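Long-range contacts in uncharacterized protein (Vibrio parahaemolyticus, PDB 1ZBP), which is of unknown function but belongs to the ImpE family, whose genes in some other bacteria lie in type VI secretion clusters: residues 36-41 and 52-57; 11-16 and 214-219. All coordinates share one frame; numbering follows the deposited sequence.

In the fold
Both contacts involve the helices at the N-terminal end of the chain. Interaction 1 pairs two neighbouring helices, 31-44 and 47-60, across a short turn, whereas interaction 2 joins the first turn of helix 13-25 to a short helix among the C-terminal strands, within residues 214-219, 198 positions further along and in the ImpE family region. Their centres lie about 17 Å apart. Helix 31-44 connects them: Leu40, on helix 31-44, packs on Ala16 of interaction 2 (Leu40 CD1 to Ala16 CB 4.1 Å), and Leu40 O lies 4.2 Å from Leu13 CD1. Interaction 1 is a packing contact between two of the N-terminal helices. No active site is known to which either can be related.

Interaction 1: residues 36-41 and 52-57; sequences SFIELL and EQLMQS
Ile38 and Gln53 face each other where helices 31-44 and 47-60 run side by side. Ile38 spreads both branches over the opposing helix. Its CG1 lies 3.8 Å from Gln53 CB, while its CG2, on the other branch, slants against Leu54 and meets CD2 of that residue at 3.7 Å. The end of the long branch also passes the hydroxyl of Ser57, with Ile38 CD1 4.0 Å from Ser57 OG.

Beside this apolar centre, Phe37 and Gln53 cross almost at right angles, ring and amide planes 70° apart. The amide oxygen arrives at the ring's edge, near its plane, and Gln53 OE1 sits 3.5 Å from Phe37 CD2. There it faces the weakly positive rim of C-H groups, which probably gives a weak electrostatic attraction, a poor substitute for the hydrogen bond that this buried oxygen lacks in the model. A bend at chi2 (-68°) turns the amide of Gln53 toward the ring. Its aliphatic part crosses the tip of Leu41, with Gln53 CG 3.9 Å from Leu41 CD1; the same methyl lies over the rim of one Phe37 face.

Further helices flank the pair: Phe37 also packs on Leu17 and Ile21 of helix 13-25, and Leu54 on Leu71 and Val75 of helix 65-84. With the local axes 10.0 Å apart and 158° between their directions, this is a roughly antiparallel helical hairpin at ordinary packing distance, consistent with an alpha-alpha array resembling tetratricopeptide repeats.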
loop_
_atom_site.group_PDB
_atom_site.type_symbol
_atom_site.label_atom_id
_atom_site.label_comp_id
_atom_site.label_asym_id
_atom_site.label_seq_id
_atom_site.Cartn_x
_atom_site.Cartn_y
_atom_site.Cartn_z
ATOM N N SER A 36 8.378 -4.535 -18.375
ATOM C CA SER A 36 8.544 -5.512 -17.299
ATOM C C SER A 36 9.600 -5.041 -16.301
ATOM O O SER A 36 9.539 -5.365 -15.116
ATOM C CB SER A 36 8.946 -6.880 -17.873
ATOM O OG SER A 36 7.929 -7.399 -18.725
ATOM N N PHE A 37 10.567 -4.271 -16.784
ATOM C CA PHE A 37 11.639 -3.762 -15.925
ATOM C C PHE A 37 11.113 -2.635 -15.006
ATOM O O PHE A 37 11.640 -2.413 -13.911
ATOM C CB PHE A 37 12.797 -3.259 -16.806
ATOM C CG PHE A 37 13.889 -2.551 -16.048
ATOM C CD1 PHE A 37 14.473 -3.132 -14.928
ATOM C CD2 PHE A 37 14.322 -1.286 -16.449
ATOM C CE1 PHE A 37 15.466 -2.466 -14.212
ATOM C CE2 PHE A 37 15.315 -0.614 -15.738
ATOM C CZ PHE A 37 15.885 -1.207 -14.617
ATOM N N ILE A 38 10.065 -1.940 -15.455
ATOM C CA ILE A 38 9.457 -0.855 -14.683
ATOM C C ILE A 38 8.622 -1.429 -13.533
ATOM O O ILE A 38 8.634 -0.904 -12.412
ATOM C CB ILE A 38 8.539 0.026 -15.574
ATOM C CG1 ILE A 38 9.377 0.754 -16.621
ATOM C CG2 ILE A 38 7.789 1.047 -14.715
ATOM C CD1 ILE A 38 8.576 1.322 -17.758
ATOM N N GLU A 39 7.893 -2.505 -13.819
ATOM C CA GLU A 39 7.052 -3.130 -12.804
ATOM C C GLU A 39 7.900 -3.624 -11.641
ATOM O O GLU A 39 7.622 -3.305 -10.480
ATOM C CB GLU A 39 6.242 -4.290 -13.400
ATOM C CG GLU A 39 4.953 -3.850 -14.077
ATOM C CD GLU A 39 4.122 -5.017 -14.584
ATOM O OE1 GLU A 39 2.930 -4.810 -14.888
ATOM O OE2 GLU A 39 4.661 -6.139 -14.695
ATOM N N LEU A 40 8.949 -4.378 -11.954
ATOM C CA LEU A 40 9.834 -4.913 -10.924
ATOM C C LEU A 40 10.633 -3.816 -10.223
ATOM O O LEU A 40 11.272 -4.058 -9.195
ATOM C CB LEU A 40 10.772 -5.965 -11.530
ATOM C CG LEU A 40 10.060 -7.096 -12.307
ATOM C CD1 LEU A 40 11.076 -8.119 -12.796
ATOM C CD2 LEU A 40 9.017 -7.765 -11.417
ATOM N N LEU A 41 10.603 -2.609 -10.780
ATOM C CA LEU A 41 11.304 -1.474 -10.175
ATOM C C LEU A 41 10.430 -0.854 -9.081
ATOM O O LEU A 41 10.929 -0.375 -8.055
ATOM C CB LEU A 41 11.630 -0.421 -11.237
ATOM C CG LEU A 41 12.928 -0.680 -12.012
ATOM C CD1 LEU A 41 13.049 0.312 -13.158
ATOM C CD2 LEU A 41 14.130 -0.558 -11.071
ATOM N N GLU A 52 12.252 7.373 -14.177
ATOM C CA GLU A 52 13.198 7.627 -15.263
ATOM C C GLU A 52 12.870 6.733 -16.458
ATOM O O GLU A 52 12.845 7.192 -17.597
ATOM C CB GLU A 52 14.629 7.341 -14.791
ATOM C CG GLU A 52 15.723 7.842 -15.723
ATOM C CD GLU A 52 15.681 9.343 -15.903
ATOM O OE1 GLU A 52 15.690 10.063 -14.875
ATOM O OE2 GLU A 52 15.644 9.805 -17.068
ATOM N N GLN A 53 12.616 5.455 -16.199
ATOM C CA GLN A 53 12.287 4.518 -17.269
ATOM C C GLN A 53 10.919 4.815 -17.886
ATOM O O GLN A 53 10.701 4.585 -19.073
ATOM C CB GLN A 53 12.323 3.084 -16.736
ATOM C CG GLN A 53 13.708 2.636 -16.274
ATOM C CD GLN A 53 14.704 2.505 -17.418
ATOM O OE1 GLN A 53 14.545 1.665 -18.305
ATOM N NE2 GLN A 53 15.732 3.343 -17.406
ATOM N N LEU A 54 9.996 5.321 -17.076
ATOM C CA LEU A 54 8.664 5.649 -17.568
ATOM C C LEU A 54 8.721 6.870 -18.490
ATOM O O LEU A 54 7.931 6.992 -19.421
ATOM C CB LEU A 54 7.713 5.910 -16.391
ATOM C CG LEU A 54 7.258 4.672 -15.609
ATOM C CD1 LEU A 54 6.725 5.048 -14.239
ATOM C CD2 LEU A 54 6.219 3.944 -16.429
HETATM N N MSE A 55 9.656 7.780 -18.236
HETATM C CA MSE A 55 9.775 8.956 -19.084
HETATM C C MSE A 55 10.367 8.539 -20.433
HETATM O O MSE A 55 9.970 9.058 -21.478
HETATM C CB MSE A 55 10.650 10.028 -18.417
HETATM C CG MSE A 55 10.040 10.650 -17.154
HETATM SE SE MSE A 55 10.913 12.299 -16.534
HETATM C CE MSE A 55 12.152 11.592 -15.215
ATOM N N GLN A 56 11.296 7.586 -20.416
ATOM C CA GLN A 56 11.918 7.116 -21.647
ATOM C C GLN A 56 10.978 6.314 -22.534
ATOM O O GLN A 56 10.933 6.528 -23.746
ATOM C CB GLN A 56 13.163 6.305 -21.324
ATOM C CG GLN A 56 14.247 7.168 -20.726
ATOM C CD GLN A 56 15.608 6.517 -20.739
ATOM O OE1 GLN A 56 15.840 5.497 -20.084
ATOM N NE2 GLN A 56 16.523 7.103 -21.502
ATOM N N SER A 57 10.224 5.400 -21.934
ATOM C CA SER A 57 9.272 4.593 -22.688
ATOM C C SER A 57 8.223 5.460 -23.398
ATOM O O SER A 57 7.677 5.065 -24.433
ATOM C CB SER A 57 8.577 3.580 -21.765
ATOM O OG SER A 57 9.450 2.510 -21.439
#

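Interaction 2: residues 11-16 and 214-219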
loop_
_atom_site.group_PDB
_atom_site.type_symbol
_atom_site.label_atom_id
_atom_site.label_comp_id
_atom_site.label_asym_id
_atom_site.label_seq_id
_atom_site.Cartn_x
_atom_site.Cartn_y
_atom_site.Cartn_z
ATOM N N GLY A 11 11.857 -16.148 -5.999
ATOM C CA GLY A 11 11.819 -15.038 -5.066
ATOM C C GLY A 11 13.046 -14.155 -5.143
ATOM O O GLY A 11 13.367 -13.450 -4.190
ATOM N N GLN A 12 13.739 -14.191 -6.277
ATOM C CA GLN A 12 14.938 -13.378 -6.444
ATOM C C GLN A 12 14.614 -12.106 -7.230
ATOM O O GLN A 12 14.605 -12.111 -8.463
ATOM C CB GLN A 12 16.021 -14.178 -7.170
ATOM C CG GLN A 12 17.415 -13.968 -6.595
ATOM C CD GLN A 12 17.588 -14.625 -5.233
ATOM O OE1 GLN A 12 18.557 -14.355 -4.519
ATOM N NE2 GLN A 12 16.651 -15.501 -4.873
ATOM N N LEU A 13 14.348 -11.023 -6.504
ATOM C CA LEU A 13 14.005 -9.744 -7.113
ATOM C C LEU A 13 15.223 -9.049 -7.706
ATOM O O LEU A 13 15.184 -8.610 -8.852
ATOM C CB LEU A 13 13.338 -8.823 -6.083
ATOM C CG LEU A 13 12.670 -7.557 -6.644
ATOM C CD1 LEU A 13 11.535 -7.948 -7.580
ATOM C CD2 LEU A 13 12.138 -6.704 -5.507
ATOM N N GLN A 14 16.303 -8.947 -6.940
ATOM C CA GLN A 14 17.502 -8.293 -7.441
ATOM C C GLN A 14 18.005 -8.960 -8.721
ATOM O O GLN A 14 18.281 -8.281 -9.712
ATOM C CB GLN A 14 18.599 -8.304 -6.379
ATOM C CG GLN A 14 18.207 -7.608 -5.089
ATOM C CD GLN A 14 17.590 -6.243 -5.327
ATOM O OE1 GLN A 14 16.440 -6.138 -5.760
ATOM N NE2 GLN A 14 18.355 -5.187 -5.058
ATOM N N GLN A 15 18.116 -10.288 -8.701
ATOM C CA GLN A 15 18.579 -11.040 -9.868
ATOM C C GLN A 15 17.671 -10.820 -11.075
ATOM O O GLN A 15 18.149 -10.651 -12.196
ATOM C CB GLN A 15 18.657 -12.544 -9.540
ATOM C CG GLN A 15 18.823 -13.457 -10.767
ATOM C CD GLN A 15 18.935 -14.940 -10.410
ATOM O OE1 GLN A 15 18.162 -15.458 -9.602
ATOM N NE2 GLN A 15 19.885 -15.631 -11.034
ATOM N N ALA A 16 16.363 -10.826 -10.838
ATOM C CA ALA A 16 15.381 -10.632 -11.903
ATOM C C ALA A 16 15.593 -9.294 -12.610
ATOM O O ALA A 16 15.369 -9.183 -13.817
ATOM C CB ALA A 16 13.963 -10.709 -11.334
ATOM N N GLU A 214 11.536 -4.643 3.598
ATOM C CA GLU A 214 12.923 -4.558 3.114
ATOM C C GLU A 214 13.457 -5.726 2.261
ATOM O O GLU A 214 14.057 -5.504 1.209
ATOM C CB GLU A 214 13.859 -4.342 4.316
ATOM C CG GLU A 214 15.356 -4.427 4.010
ATOM C CD GLU A 214 15.811 -3.411 2.979
ATOM O OE1 GLU A 214 15.533 -3.609 1.772
ATOM O OE2 GLU A 214 16.441 -2.403 3.379
ATOM N N SER A 215 13.260 -6.960 2.713
ATOM C CA SER A 215 13.767 -8.101 1.964
ATOM C C SER A 215 13.019 -8.225 0.658
ATOM O O SER A 215 11.987 -7.587 0.466
ATOM C CB SER A 215 13.606 -9.389 2.764
ATOM O OG SER A 215 12.248 -9.750 2.880
ATOM N N ASP A 216 13.534 -9.057 -0.240
ATOM C CA ASP A 216 12.879 -9.253 -1.522
ATOM C C ASP A 216 11.595 -10.056 -1.362
ATOM O O ASP A 216 10.681 -9.945 -2.185
ATOM C CB ASP A 216 13.829 -9.927 -2.520
ATOM C CG ASP A 216 14.945 -8.993 -2.988
ATOM O OD1 ASP A 216 14.666 -7.793 -3.241
ATOM O OD2 ASP A 216 16.096 -9.456 -3.127
ATOM N N ALA A 217 11.519 -10.859 -0.303
ATOM C CA ALA A 217 10.319 -11.651 -0.052
ATOM C C ALA A 217 9.220 -10.737 0.485
ATOM O O ALA A 217 8.043 -10.949 0.220
ATOM C CB ALA A 217 10.613 -12.771 0.955
ATOM N N GLN A 218 9.609 -9.718 1.245
ATOM C CA GLN A 218 8.644 -8.766 1.798
ATOM C C GLN A 218 8.093 -7.852 0.684
ATOM O O GLN A 218 6.887 -7.614 0.596
ATOM C CB GLN A 218 9.322 -7.951 2.899
ATOM C CG GLN A 218 9.545 -8.768 4.175
ATOM C CD GLN A 218 10.752 -8.326 4.991
ATOM O OE1 GLN A 218 11.264 -7.214 4.834
ATOM N NE2 GLN A 218 11.202 -9.200 5.884
ATOM N N LYS A 219 8.979 -7.373 -0.181
ATOM C CA LYS A 219 8.570 -6.520 -1.274
ATOM C C LYS A 219 7.646 -7.269 -2.214
ATOM O O LYS A 219 6.666 -6.716 -2.703
ATOM C CB LYS A 219 9.798 -6.008 -2.021
ATOM C CG LYS A 219 10.635 -5.053 -1.201
ATOM C CD LYS A 219 11.814 -4.544 -1.995
ATOM C CE LYS A 219 12.714 -3.675 -1.135
ATOM N NZ LYS A 219 13.957 -3.301 -1.870
#
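Asp216 presses its carboxylate against the first turn of helix 13-25, and Leu13 takes most of that contact. Asp216 OD1 lies 3.3 Å from Leu13 CB and 3.6 Å from Leu13 CD2, the two side chains slanting past each other. Leu13 CG stands opposite the backbone N (chi1 -168°), which carries its CD2 methyl on toward the second segment, 4.1 Å from Lys219 CD. The extended lysine chain crosses the leucine at about a right angle, and Leu13 is buried further by Ile43 of helix 31-44. Lys219 packs on Ile43 too, and its NZ is held by a hydrogen bond to Asp44 O; its salt bridge to Glu214 is long. Gly11, whose positive phi suits its place at the end of a Schellman motif, brings its carbonyl alongside the aspartate, with Gly11 O 3.9 Å from Asp216 CB.

The outer side is looser. Exposed Gln14 lies across the carboxylate, its CG 3.4 Å from Asp216 OD2.

Behind the contact, the short helix 216-219 is held by a capping box. Ser215 OG accepts from Gln218 N at 3.1 Å, and Gln218 OE1 takes two backbone N-H groups, Glu214 N in the carbonyl plane and Ser215 N 63° out of it.

The contact rests largely on shape and close packing: an acidic side chain lies against aliphatic carbons of Leu13 and Gln14, Leu13 meets the lysine methylenes, and the carboxylate near the N-terminal end of helix 13-25 may be favoured by the helix dipole.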